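Local coordinates for protein cGAS/DncV-like nucleotidyltransferase in E. coli homolog (Elizabethkingia meningoseptica ATCC 13253 = NBRC 12535, PDB 6E0N) that synthesises cyclic nucleotide second messengers, probably cyclic dinucleotides made from ATP or GTP with magnesium, in a CBASS antiphage defence system, at residues I195-N200 with V214-I219; N10-V15 with Y189-R194; D104-L109 with K122-N127. All coordinates share one frame; numbering follows the deposited sequence.

Interaction 1 of 3, residues I195-N200 with V214-I219; sequences ILKVVN and VSSFFI. With GTP (guanosine-5'-triphosphate), chain C.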
loop_
_atom_site.group_PDB
_atom_site.type_symbol
_atom_site.label_atom_id
_atom_site.label_comp_id
_atom_site.label_asym_id
_atom_site.label_seq_id
_atom_site.Cartn_x
_atom_site.Cartn_y
_atom_site.Cartn_z
ATOM N N ILE A 195 12.179 6.484 -1.677
ATOM C CA ILE A 195 12.797 7.740 -1.253
ATOM C C ILE A 195 11.742 8.695 -0.708
ATOM O O ILE A 195 11.920 9.310 0.351
ATOM C CB ILE A 195 13.591 8.374 -2.408
ATOM C CG1 ILE A 195 14.850 7.562 -2.699
ATOM C CG2 ILE A 195 13.920 9.825 -2.073
ATOM C CD1 ILE A 195 15.513 7.916 -4.013
ATOM N N LEU A 196 10.632 8.852 -1.434
ATOM C CA LEU A 196 9.600 9.787 -1.000
ATOM C C LEU A 196 8.910 9.322 0.277
ATOM O O LEU A 196 8.473 10.160 1.074
ATOM C CB LEU A 196 8.600 10.022 -2.129
ATOM C CG LEU A 196 9.155 10.822 -3.308
ATOM C CD1 LEU A 196 8.145 10.865 -4.452
ATOM C CD2 LEU A 196 9.528 12.237 -2.888
ATOM N N LYS A 197 8.804 8.006 0.494
ATOM C CA LYS A 197 8.277 7.508 1.762
ATOM C C LYS A 197 9.218 7.837 2.915
ATOM O O LYS A 197 8.766 8.194 4.011
ATOM C CB LYS A 197 8.017 6.005 1.681
ATOM C CG LYS A 197 6.804 5.644 0.835
ATOM C CD LYS A 197 6.584 4.136 0.749
ATOM C CE LYS A 197 6.168 3.549 2.095
ATOM N NZ LYS A 197 5.737 2.126 1.964
ATOM N N VAL A 198 10.528 7.715 2.688
ATOM C CA VAL A 198 11.502 8.118 3.699
ATOM C C VAL A 198 11.319 9.588 4.051
ATOM O O VAL A 198 11.276 9.963 5.229
ATOM C CB VAL A 198 12.931 7.824 3.211
ATOM C CG1 VAL A 198 13.940 8.550 4.086
ATOM C CG2 VAL A 198 13.188 6.325 3.214
ATOM N N VAL A 199 11.229 10.445 3.033
ATOM C CA VAL A 199 11.057 11.874 3.272
ATOM C C VAL A 199 9.745 12.140 4.004
ATOM O O VAL A 199 9.683 12.984 4.906
ATOM C CB VAL A 199 11.152 12.651 1.948
ATOM C CG1 VAL A 199 10.838 14.120 2.184
ATOM C CG2 VAL A 199 12.536 12.473 1.327
ATOM N N ASN A 200 8.684 11.420 3.634
ATOM C CA ASN A 200 7.401 11.567 4.317
ATOM C C ASN A 200 7.540 11.283 5.811
ATOM O O ASN A 200 7.081 12.068 6.647
ATOM C CB ASN A 200 6.376 10.629 3.676
ATOM C CG ASN A 200 4.988 10.768 4.275
ATOM O OD1 ASN A 200 4.511 11.873 4.530
ATOM N ND2 ASN A 200 4.333 9.639 4.501
ATOM N N VAL A 214 -0.391 12.581 3.226
ATOM C CA VAL A 214 -0.314 11.596 2.164
ATOM C C VAL A 214 -0.276 10.207 2.797
ATOM O O VAL A 214 -0.266 10.054 4.018
ATOM C CB VAL A 214 0.893 11.831 1.227
ATOM C CG1 VAL A 214 0.809 13.221 0.582
ATOM C CG2 VAL A 214 2.203 11.654 1.979
ATOM N N SER A 215 -0.282 9.194 1.943
ATOM C CA SER A 215 -0.182 7.805 2.355
ATOM C C SER A 215 0.758 7.106 1.384
ATOM O O SER A 215 1.074 7.633 0.315
ATOM C CB SER A 215 -1.550 7.122 2.305
ATOM O OG SER A 215 -1.996 7.038 0.963
ATOM N N SER A 216 1.189 5.893 1.743
ATOM C CA SER A 216 2.009 5.112 0.819
ATOM C C SER A 216 1.280 4.914 -0.505
ATOM O O SER A 216 1.856 5.109 -1.582
ATOM C CB SER A 216 2.368 3.766 1.449
ATOM O OG SER A 216 3.226 3.024 0.601
ATOM N N PHE A 217 0.004 4.526 -0.442
ATOM C CA PHE A 217 -0.788 4.361 -1.656
ATOM C C PHE A 217 -0.790 5.637 -2.490
ATOM O O PHE A 217 -0.577 5.597 -3.706
ATOM C CB PHE A 217 -2.217 3.962 -1.281
ATOM C CG PHE A 217 -3.138 3.839 -2.455
ATOM C CD1 PHE A 217 -3.135 2.697 -3.227
ATOM C CD2 PHE A 217 -4.000 4.866 -2.791
ATOM C CE1 PHE A 217 -3.976 2.577 -4.312
ATOM C CE2 PHE A 217 -4.844 4.749 -3.873
ATOM C CZ PHE A 217 -4.832 3.602 -4.634
ATOM N N PHE A 218 -1.048 6.782 -1.849
ATOM C CA PHE A 218 -1.090 8.056 -2.557
ATOM C C PHE A 218 0.247 8.347 -3.230
ATOM O O PHE A 218 0.297 8.702 -4.414
ATOM C CB PHE A 218 -1.484 9.154 -1.558
ATOM C CG PHE A 218 -1.929 10.447 -2.188
ATOM C CD1 PHE A 218 -3.031 10.489 -3.025
ATOM C CD2 PHE A 218 -1.267 11.630 -1.906
ATOM C CE1 PHE A 218 -3.446 11.683 -3.593
ATOM C CE2 PHE A 218 -1.681 12.826 -2.467
ATOM C CZ PHE A 218 -2.771 12.851 -3.309
ATOM N N ILE A 219 1.347 8.168 -2.499
ATOM C CA ILE A 219 2.671 8.393 -3.075
ATOM C C ILE A 219 2.890 7.480 -4.278
ATOM O O ILE A 219 3.377 7.909 -5.331
ATOM C CB ILE A 219 3.759 8.192 -2.004
ATOM C CG1 ILE A 219 3.677 9.288 -0.942
ATOM C CG2 ILE A 219 5.139 8.167 -2.643
ATOM C CD1 ILE A 219 4.623 9.089 0.226
HETATM P PG GTP C . 3.006 1.279 4.590
HETATM O O1G GTP C . 4.513 1.222 4.714
HETATM O O2G GTP C . 2.523 2.599 5.141
HETATM O O3G GTP C . 2.376 0.137 5.358
HETATM O O3B GTP C . 2.633 1.217 3.025
HETATM P PB GTP C . 1.563 0.191 2.408
HETATM O O1B GTP C . 1.557 -1.119 3.165
HETATM O O2B GTP C . 1.902 0.000 0.949
HETATM O O3A GTP C . 0.128 0.907 2.493
HETATM P PA GTP C . -0.962 0.551 3.626
HETATM O O1A GTP C . -0.356 -0.249 4.757
HETATM O O2A GTP C . -1.598 1.823 4.134
HETATM O "O5'" GTP C . -2.059 -0.328 2.851
HETATM C "C5'" GTP C . -1.704 -1.565 2.313
HETATM C "C4'" GTP C . -2.321 -1.710 0.942
HETATM O "O4'" GTP C . -3.732 -1.443 1.044
HETATM C "C3'" GTP C . -1.785 -0.818 -0.186
HETATM O "O3'" GTP C . -0.752 -1.405 -0.902
HETATM C "C2'" GTP C . -3.035 -0.678 -1.091
HETATM O "O2'" GTP C . -3.028 -1.729 -2.018
HETATM C "C1'" GTP C . -4.220 -0.779 -0.115
HETATM N N9 GTP C . -4.658 0.590 0.185
HETATM C C8 GTP C . -4.335 1.330 1.288
HETATM N N7 GTP C . -4.930 2.540 1.179
HETATM C C5 GTP C . -5.633 2.573 0.022
HETATM C C6 GTP C . -6.419 3.550 -0.577
HETATM O O6 GTP C . -6.575 4.640 -0.032
HETATM N N1 GTP C . -7.022 3.287 -1.791
HETATM C C2 GTP C . -6.844 2.060 -2.398
HETATM N N2 GTP C . -7.417 1.800 -3.570
HETATM N N3 GTP C . -6.061 1.097 -1.804
HETATM C C4 GTP C . -5.468 1.350 -0.613
HETATM O O HOH W 1 1.890 12.472 5.439
HETATM O O HOH W 2 1.470 9.314 5.884
#
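Lys197 and Ser216 meet at the triphosphate end of the GTP-binding site, where helix 188-205 runs past the start of helix 216-224. Lys197 NZ donates to Ser216 OG at 3.0 Å and to O1G of the GTP at 3.1 Å, with a longer, weak bond to the bridging O3B; the backbone carbonyl of Thr54 is a further acceptor. The lysine chain is extended about CB-CG and CD-CE but bends about CG-CD (chi3 68°), which swings the ammonium group over to the serine and the gamma phosphate. Ser216 OG is also hydrogen-bonded to Glu220, a second-shell partner that helps to position the hydroxyl. Beside this polar layer the contact turns apolar. Ile219 lies across the lysine stem, its CD1 4.1 Å from Lys197 CG, while its other branch, CG2, rests 4.0 Å from Leu196 CB. Farther along, the Asn200 amide and the Val214 side chain run alongside each other in opposite directions, with Asn200 OD1 3.4 Å from Val214 CG2. Two waters tie this amide to the Val214 backbone: one bridges Asn200 OD1 and Val214 N, the other Asn200 ND2 and Val214 O, 2.7 Å from that oxygen. Both polar ends of the amide thus have a water partner. Ser215 is the N-cap of the second helix, its OG accepting from Phe218 N. Two residues on, Phe217 lays a ring face against the guanine, with GTP C2 3.3 Å above its plane. Lysine and serine at the phosphates, with an aromatic ring against the base, form the helical wall of a nucleotide pocket as in CD-NTase enzymes.

Interaction 2 of 3, residues N10-V15 with Y189-R194; sequences NWSRPV and YKRMVR. With GTP (guanosine-5'-triphosphate), chain D.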
loop_
_atom_site.group_PDB
_atom_site.type_symbol
_atom_site.label_atom_id
_atom_site.label_comp_id
_atom_site.label_asym_id
_atom_site.label_seq_id
_atom_site.Cartn_x
_atom_site.Cartn_y
_atom_site.Cartn_z
ATOM N N ASN A 10 20.899 4.823 -0.860
ATOM C CA ASN A 10 20.642 4.095 0.378
ATOM C C ASN A 10 19.168 4.149 0.754
ATOM O O ASN A 10 18.578 3.131 1.128
ATOM C CB ASN A 10 21.500 4.656 1.509
ATOM C CG ASN A 10 22.984 4.446 1.274
ATOM O OD1 ASN A 10 23.380 3.647 0.428
ATOM N ND2 ASN A 10 23.813 5.157 2.032
ATOM N N TRP A 11 18.555 5.334 0.652
ATOM C CA TRP A 11 17.144 5.476 0.990
ATOM C C TRP A 11 16.245 4.701 0.037
ATOM O O TRP A 11 15.102 4.389 0.394
ATOM C CB TRP A 11 16.738 6.948 0.920
ATOM C CG TRP A 11 17.141 7.782 2.087
ATOM C CD1 TRP A 11 17.615 7.344 3.288
ATOM C CD2 TRP A 11 17.092 9.210 2.169
ATOM N NE1 TRP A 11 17.868 8.413 4.113
ATOM C CE2 TRP A 11 17.555 9.569 3.449
ATOM C CE3 TRP A 11 16.697 10.219 1.286
ATOM C CZ2 TRP A 11 17.639 10.898 3.865
ATOM C CZ3 TRP A 11 16.783 11.534 1.702
ATOM C CH2 TRP A 11 17.248 11.862 2.978
ATOM N N SER A 12 16.720 4.407 -1.170
ATOM C CA SER A 12 15.902 3.750 -2.181
ATOM C C SER A 12 15.832 2.241 -1.995
ATOM O O SER A 12 15.123 1.578 -2.757
ATOM C CB SER A 12 16.446 4.053 -3.582
ATOM O OG SER A 12 17.606 3.279 -3.846
ATOM N N ARG A 13 16.545 1.685 -1.024
ATOM C CA ARG A 13 16.582 0.237 -0.872
ATOM C C ARG A 13 15.465 -0.232 0.056
ATOM O O ARG A 13 15.149 0.444 1.039
ATOM C CB ARG A 13 17.918 -0.196 -0.281
ATOM C CG ARG A 13 19.113 0.098 -1.161
ATOM C CD ARG A 13 20.422 -0.238 -0.451
ATOM N NE ARG A 13 21.585 0.203 -1.216
ATOM C CZ ARG A 13 22.200 -0.533 -2.137
ATOM N NH1 ARG A 13 21.766 -1.756 -2.413
ATOM N NH2 ARG A 13 23.250 -0.046 -2.783
ATOM N N PRO A 14 14.865 -1.386 -0.232
ATOM C CA PRO A 14 13.877 -1.939 0.705
ATOM C C PRO A 14 14.541 -2.264 2.033
ATOM O O PRO A 14 15.693 -2.700 2.078
ATOM C CB PRO A 14 13.382 -3.214 0.006
ATOM C CG PRO A 14 13.858 -3.121 -1.409
ATOM C CD PRO A 14 15.104 -2.270 -1.385
ATOM N N VAL A 15 13.805 -2.048 3.122
ATOM C CA VAL A 15 14.318 -2.328 4.459
ATOM C C VAL A 15 13.746 -3.658 4.935
ATOM O O VAL A 15 14.491 -4.619 5.152
ATOM C CB VAL A 15 14.010 -1.171 5.428
ATOM C CG1 VAL A 15 14.564 -1.466 6.803
ATOM C CG2 VAL A 15 14.594 0.133 4.886
ATOM N N TYR A 189 11.234 3.411 -10.552
ATOM C CA TYR A 189 9.898 3.772 -10.086
ATOM C C TYR A 189 9.745 3.482 -8.593
ATOM O O TYR A 189 9.435 4.374 -7.794
ATOM C CB TYR A 189 8.812 3.053 -10.893
ATOM C CG TYR A 189 7.465 3.074 -10.190
ATOM C CD1 TYR A 189 6.839 4.275 -9.875
ATOM C CD2 TYR A 189 6.830 1.895 -9.825
ATOM C CE1 TYR A 189 5.609 4.297 -9.225
ATOM C CE2 TYR A 189 5.612 1.906 -9.177
ATOM C CZ TYR A 189 5.004 3.107 -8.877
ATOM O OH TYR A 189 3.789 3.116 -8.226
ATOM N N LYS A 190 9.958 2.226 -8.188
ATOM C CA LYS A 190 9.784 1.885 -6.779
ATOM C C LYS A 190 10.880 2.486 -5.911
ATOM O O LYS A 190 10.639 2.793 -4.739
ATOM C CB LYS A 190 9.707 0.373 -6.598
ATOM C CG LYS A 190 8.467 -0.216 -7.227
ATOM C CD LYS A 190 8.227 -1.635 -6.776
ATOM C CE LYS A 190 6.870 -2.119 -7.263
ATOM N NZ LYS A 190 6.672 -3.562 -6.961
ATOM N N ARG A 191 12.080 2.671 -6.465
ATOM C CA ARG A 191 13.148 3.320 -5.715
ATOM C C ARG A 191 12.790 4.762 -5.388
ATOM O O ARG A 191 13.076 5.239 -4.284
ATOM C CB ARG A 191 14.467 3.202 -6.481
ATOM C CG ARG A 191 14.996 1.775 -6.432
ATOM C CD ARG A 191 16.223 1.521 -7.281
ATOM N NE ARG A 191 16.469 0.080 -7.372
ATOM C CZ ARG A 191 17.442 -0.480 -8.082
ATOM N NH1 ARG A 191 18.282 0.277 -8.768
ATOM N NH2 ARG A 191 17.567 -1.800 -8.106
ATOM N N MET A 192 12.140 5.465 -6.320
ATOM C CA MET A 192 11.702 6.827 -6.043
ATOM C C MET A 192 10.552 6.846 -5.043
ATOM O O MET A 192 10.486 7.733 -4.184
ATOM C CB MET A 192 11.292 7.513 -7.343
ATOM C CG MET A 192 12.462 7.815 -8.272
ATOM S SD MET A 192 13.665 8.950 -7.549
ATOM C CE MET A 192 15.193 8.056 -7.830
ATOM N N VAL A 193 9.634 5.884 -5.144
ATOM C CA VAL A 193 8.582 5.758 -4.137
ATOM C C VAL A 193 9.199 5.604 -2.753
ATOM O O VAL A 193 8.785 6.260 -1.788
ATOM C CB VAL A 193 7.649 4.583 -4.474
ATOM C CG1 VAL A 193 6.772 4.250 -3.269
ATOM C CG2 VAL A 193 6.799 4.901 -5.685
ATOM N N ARG A 194 10.195 4.722 -2.633
ATOM C CA ARG A 194 10.811 4.485 -1.332
ATOM C C ARG A 194 11.483 5.746 -0.805
ATOM O O ARG A 194 11.364 6.069 0.383
ATOM C CB ARG A 194 11.799 3.324 -1.418
ATOM C CG ARG A 194 11.141 1.984 -1.698
ATOM C CD ARG A 194 12.169 0.835 -1.718
ATOM N NE ARG A 194 11.672 -0.295 -2.499
ATOM C CZ ARG A 194 12.254 -0.761 -3.600
ATOM N NH1 ARG A 194 13.388 -0.227 -4.047
ATOM N NH2 ARG A 194 11.714 -1.782 -4.244
HETATM P PG GTP D . 14.542 -3.202 -6.266
HETATM O O1G GTP D . 15.008 -1.811 -5.909
HETATM O O2G GTP D . 13.134 -3.126 -6.808
HETATM O O3G GTP D . 15.488 -3.823 -7.270
HETATM O O3B GTP D . 14.508 -4.058 -4.895
HETATM P PB GTP D . 14.842 -5.623 -4.711
HETATM O O1B GTP D . 14.766 -5.979 -3.250
HETATM O O2B GTP D . 16.193 -5.956 -5.283
HETATM O O3A GTP D . 13.659 -6.393 -5.483
HETATM P PA GTP D . 13.900 -7.259 -6.807
HETATM O O1A GTP D . 15.099 -6.763 -7.584
HETATM O O2A GTP D . 12.659 -7.205 -7.670
HETATM O "O5'" GTP D . 14.112 -8.783 -6.353
HETATM C "C5'" GTP D . 13.020 -9.555 -5.926
HETATM C "C4'" GTP D . 13.533 -10.959 -5.674
HETATM O "O4'" GTP D . 13.528 -11.705 -6.904
HETATM C "C3'" GTP D . 14.979 -11.003 -5.160
HETATM O "O3'" GTP D . 15.089 -12.044 -4.222
HETATM C "C2'" GTP D . 15.841 -11.326 -6.395
HETATM O "O2'" GTP D . 16.972 -12.053 -6.067
HETATM C "C1'" GTP D . 14.861 -12.144 -7.256
HETATM N N9 GTP D . 15.061 -12.089 -8.697
HETATM C C8 GTP D . 16.047 -11.426 -9.346
HETATM N N7 GTP D . 15.911 -11.657 -10.669
HETATM C C5 GTP D . 14.860 -12.488 -10.859
HETATM C C6 GTP D . 14.290 -13.036 -12.002
HETATM O O6 GTP D . 14.755 -12.787 -13.115
HETATM N N1 GTP D . 13.197 -13.868 -11.882
HETATM C C2 GTP D . 12.678 -14.147 -10.633
HETATM N N2 GTP D . 11.625 -14.946 -10.527
HETATM N N3 GTP D . 13.246 -13.600 -9.500
HETATM C C4 GTP D . 14.321 -12.780 -9.615
#
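Arg194 and Ser12 form the hydrogen bond that joins the two segments: Arg194 NH1 donates to Ser12 O at 2.8 Å, nearly in line with the carbonyl and within the guanidinium plane. Two arginines one helical turn apart then close on the gamma phosphate of a second GTP, distinct from the nucleotide in the active site. Arg194 NH1 reaches O1G at 2.9 Å and its NH2 reaches O2G, while Arg191 NE gives O1G a nearly straight bond (170°) and its NH2 donates to O3G at 3.0 Å. Arg187 NE is also hydrogen-bonded to this GTP. Asn53 O accepts from Arg194 NH2, helping to fix the rotation of the group.

Van der Waals contacts complete the fit. Pro14 CG stands 3.6 Å from Arg194 CZ, over the centre of one guanidinium face, with the carbonyl of Lys190 toward the rim of the other. On the Arg191 stem, Ser12 CB abuts Arg191 CB at 3.6 Å, and the serine hydroxyl turns back to Ile9 O.

The turn leaving helix 5-11 thus lies along helix 188-205, with Tyr236 of helix 236-252 touching Ser12 and bonding Arg191 NH1.

Interaction 3 of 3, residues D104-L109 with K122-N127; sequences DTEEAL and KCIQVN. With APC (diphosphomethylphosphonic acid adenosyl ester), chain B.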
loop_
_atom_site.group_PDB
_atom_site.type_symbol
_atom_site.label_atom_id
_atom_site.label_comp_id
_atom_site.label_asym_id
_atom_site.label_seq_id
_atom_site.Cartn_x
_atom_site.Cartn_y
_atom_site.Cartn_z
ATOM N N ASP A 104 -15.887 -13.301 13.322
ATOM C CA ASP A 104 -15.334 -14.649 13.270
ATOM C C ASP A 104 -13.827 -14.614 13.063
ATOM O O ASP A 104 -13.101 -15.443 13.624
ATOM C CB ASP A 104 -16.008 -15.449 12.154
ATOM C CG ASP A 104 -17.435 -15.846 12.491
ATOM O OD1 ASP A 104 -17.852 -15.670 13.656
ATOM O OD2 ASP A 104 -18.144 -16.330 11.583
ATOM N N THR A 105 -13.340 -13.659 12.264
ATOM C CA THR A 105 -11.901 -13.519 12.061
ATOM C C THR A 105 -11.214 -13.123 13.365
ATOM O O THR A 105 -10.160 -13.667 13.718
ATOM C CB THR A 105 -11.641 -12.464 10.981
ATOM O OG1 THR A 105 -12.276 -12.853 9.758
ATOM C CG2 THR A 105 -10.148 -12.303 10.748
ATOM N N GLU A 106 -11.787 -12.157 14.082
ATOM C CA GLU A 106 -11.225 -11.756 15.366
ATOM C C GLU A 106 -11.183 -12.934 16.333
ATOM O O GLU A 106 -10.197 -13.122 17.054
ATOM C CB GLU A 106 -12.048 -10.607 15.949
ATOM C CG GLU A 106 -11.503 -10.020 17.239
ATOM C CD GLU A 106 -12.377 -8.899 17.788
ATOM O OE1 GLU A 106 -13.380 -8.542 17.135
ATOM O OE2 GLU A 106 -12.059 -8.379 18.875
ATOM N N GLU A 107 -12.236 -13.753 16.336
ATOM C CA GLU A 107 -12.298 -14.914 17.216
ATOM C C GLU A 107 -11.225 -15.934 16.859
ATOM O O GLU A 107 -10.526 -16.450 17.740
ATOM C CB GLU A 107 -13.689 -15.531 17.095
ATOM C CG GLU A 107 -14.006 -16.663 18.029
ATOM C CD GLU A 107 -15.478 -17.020 17.973
ATOM O OE1 GLU A 107 -16.316 -16.113 18.169
ATOM O OE2 GLU A 107 -15.800 -18.200 17.715
ATOM N N ALA A 108 -11.076 -16.237 15.569
ATOM C CA ALA A 108 -10.058 -17.196 15.152
ATOM C C ALA A 108 -8.674 -16.747 15.600
ATOM O O ALA A 108 -7.870 -17.556 16.077
ATOM C CB ALA A 108 -10.103 -17.371 13.634
ATOM N N LEU A 109 -8.386 -15.452 15.472
ATOM C CA LEU A 109 -7.080 -14.938 15.865
ATOM C C LEU A 109 -6.930 -14.912 17.380
ATOM O O LEU A 109 -5.879 -15.292 17.909
ATOM C CB LEU A 109 -6.885 -13.545 15.268
ATOM C CG LEU A 109 -6.867 -13.509 13.737
ATOM C CD1 LEU A 109 -6.961 -12.104 13.183
ATOM C CD2 LEU A 109 -5.593 -14.200 13.228
ATOM N N LYS A 122 -10.367 -0.880 10.312
ATOM C CA LYS A 122 -10.353 -1.487 8.983
ATOM C C LYS A 122 -9.699 -2.865 8.950
ATOM O O LYS A 122 -9.526 -3.432 7.861
ATOM C CB LYS A 122 -9.655 -0.565 7.976
ATOM C CG LYS A 122 -10.371 0.752 7.701
ATOM C CD LYS A 122 -9.624 1.581 6.656
ATOM C CE LYS A 122 -10.161 3.005 6.566
ATOM N NZ LYS A 122 -9.379 3.823 5.593
ATOM N N CYS A 123 -9.339 -3.424 10.098
ATOM C CA CYS A 123 -8.647 -4.709 10.128
ATOM C C CYS A 123 -8.692 -5.257 11.550
ATOM O O CYS A 123 -9.225 -4.627 12.468
ATOM C CB CYS A 123 -7.199 -4.550 9.661
ATOM S SG CYS A 123 -6.168 -3.564 10.783
ATOM N N ILE A 124 -8.138 -6.453 11.712
ATOM C CA ILE A 124 -7.832 -7.019 13.022
ATOM C C ILE A 124 -6.316 -7.039 13.141
ATOM O O ILE A 124 -5.631 -7.675 12.330
ATOM C CB ILE A 124 -8.404 -8.436 13.194
ATOM C CG1 ILE A 124 -9.906 -8.464 12.920
ATOM C CG2 ILE A 124 -8.075 -8.952 14.600
ATOM C CD1 ILE A 124 -10.733 -7.581 13.811
ATOM N N GLN A 125 -5.780 -6.347 14.142
ATOM C CA GLN A 125 -4.338 -6.289 14.329
ATOM C C GLN A 125 -3.894 -7.425 15.239
ATOM O O GLN A 125 -4.515 -7.679 16.275
ATOM C CB GLN A 125 -3.925 -4.944 14.921
ATOM C CG GLN A 125 -2.427 -4.785 15.105
ATOM C CD GLN A 125 -2.027 -3.341 15.304
ATOM O OE1 GLN A 125 -1.800 -2.898 16.428
ATOM N NE2 GLN A 125 -1.939 -2.595 14.210
ATOM N N VAL A 126 -2.830 -8.112 14.840
ATOM C CA VAL A 126 -2.184 -9.119 15.670
ATOM C C VAL A 126 -0.805 -8.569 16.016
ATOM O O VAL A 126 0.103 -8.559 15.178
ATOM C CB VAL A 126 -2.092 -10.482 14.971
ATOM C CG1 VAL A 126 -1.440 -11.493 15.909
ATOM C CG2 VAL A 126 -3.461 -10.958 14.521
ATOM N N ASN A 127 -0.646 -8.089 17.244
ATOM C CA ASN A 127 0.614 -7.479 17.640
ATOM C C ASN A 127 1.731 -8.511 17.661
ATOM O O ASN A 127 1.538 -9.664 18.064
ATOM C CB ASN A 127 0.462 -6.818 19.003
ATOM C CG ASN A 127 -0.449 -5.607 18.949
ATOM O OD1 ASN A 127 -1.364 -5.467 19.755
ATOM N ND2 ASN A 127 -0.204 -4.729 17.982
HETATM P PG APC B . -7.803 2.855 13.579
HETATM O O1G APC B . -6.304 2.915 13.757
HETATM O O2G APC B . -8.383 1.734 14.410
HETATM O O3G APC B . -8.405 4.171 14.010
HETATM P PB APC B . -7.248 1.607 11.088
HETATM O O1B APC B . -5.919 1.329 11.684
HETATM O O2B APC B . -7.963 0.394 10.619
HETATM O O3B APC B . -8.158 2.597 11.998
HETATM P PA APC B . -5.233 1.971 8.807
HETATM O O1A APC B . -4.205 1.744 9.870
HETATM O O2A APC B . -4.720 3.035 7.814
HETATM C C3A APC B . -6.812 2.560 9.637
HETATM O "O5'" APC B . -5.626 0.645 7.917
HETATM C "C5'" APC B . -5.522 -0.568 8.585
HETATM C "C4'" APC B . -5.145 -1.639 7.529
HETATM O "O4'" APC B . -6.156 -1.811 6.732
HETATM C "C3'" APC B . -3.977 -1.108 6.678
HETATM O "O3'" APC B . -2.814 -1.661 7.109
HETATM C "C2'" APC B . -4.318 -1.567 5.250
HETATM O "O2'" APC B . -3.577 -2.833 4.950
HETATM C "C1'" APC B . -5.600 -1.787 5.222
HETATM N N9 APC B . -6.252 -0.700 4.505
HETATM C C8 APC B . -6.511 0.584 4.813
HETATM N N7 APC B . -7.140 1.149 3.773
HETATM C C5 APC B . -7.272 0.216 2.818
HETATM C C6 APC B . -7.835 0.239 1.558
HETATM N N6 APC B . -8.496 1.263 0.775
HETATM N N1 APC B . -7.832 -0.847 0.802
HETATM C C2 APC B . -7.279 -1.986 1.268
HETATM N N3 APC B . -6.734 -2.007 2.504
HETATM C C4 APC B . -6.727 -0.914 3.272
#
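Leu109 CG and Ile124 CG1 both stand anti to their own carbonyl carbons, directing the leucine branches from the helix onto the strand; chi1 of -55° turns Ile124 CG2 to the leucine, and chi2 of -60° brings its CD1 to Glu106. Leu109 CD1 does most of the touching, 3.6 Å from Ile124 CG2 and 3.9 Å from Val126 CG2, and the leucine side chain is set at a slant to both. The second leucine methyl, CD2, also comes to 4.1 Å from Val126 CG2. One turn earlier, Ile124 CD1 packs at 3.9 Å against Glu106 CB, so it meets the aliphatic base of the glutamate while the extended chain carries the carboxylate on to a salt bridge with Arg110. Thr105 contributes only a marginal methyl contact, CG2 lying 4.4 Å from Ile124 CG1. Helix and strand run nearly parallel, 13° apart, with their axes 9.4 Å from each other at the closest point. Alternation along the strand divides its side chains: Ile124 and Val126 face the helix, whereas Gln125 points away, giving OE1 to Asn127 ND2 and NE2 to Asp136.

The start of the segment serves the other side of the sheet. Lys122 N donates to O2B of the bound ATP analogue at 2.7 Å, and the extended lysine side chain runs beside its adenine, CD being 3.8 Å from C8. Strand 124-126 pairs antiparallel with strands 117-119 and 135-147, and Leu34 and Phe38 of helix 21-38 join the same apolar layer. A helix laid on the back of a mixed sheet that carries the nucleotide site on its front is typical of the nucleotidyltransferase fold.

In the fold
Interactions 1 and 2 are neighbours, their centres about 11 Å apart, and both use helix 188-205: its earlier part meets the turn after helix 5-11, its later part the start of helix 216-224. They touch directly, Val198 CG1 lying 3.7 Å from Trp11 CD2. Interaction 3 lies across the chain's centre, about 27 Å from interaction 1 and about 31 Å from interaction 2, centre to centre, where helix 98-113 covers the mixed sheet. Along the chain it is nested within the long loop closed by interaction 2, and interaction 1 follows both. The active-site nucleotides therefore lie between a helical part, contacting GTP, and the sheet, contacting the ATP analogue.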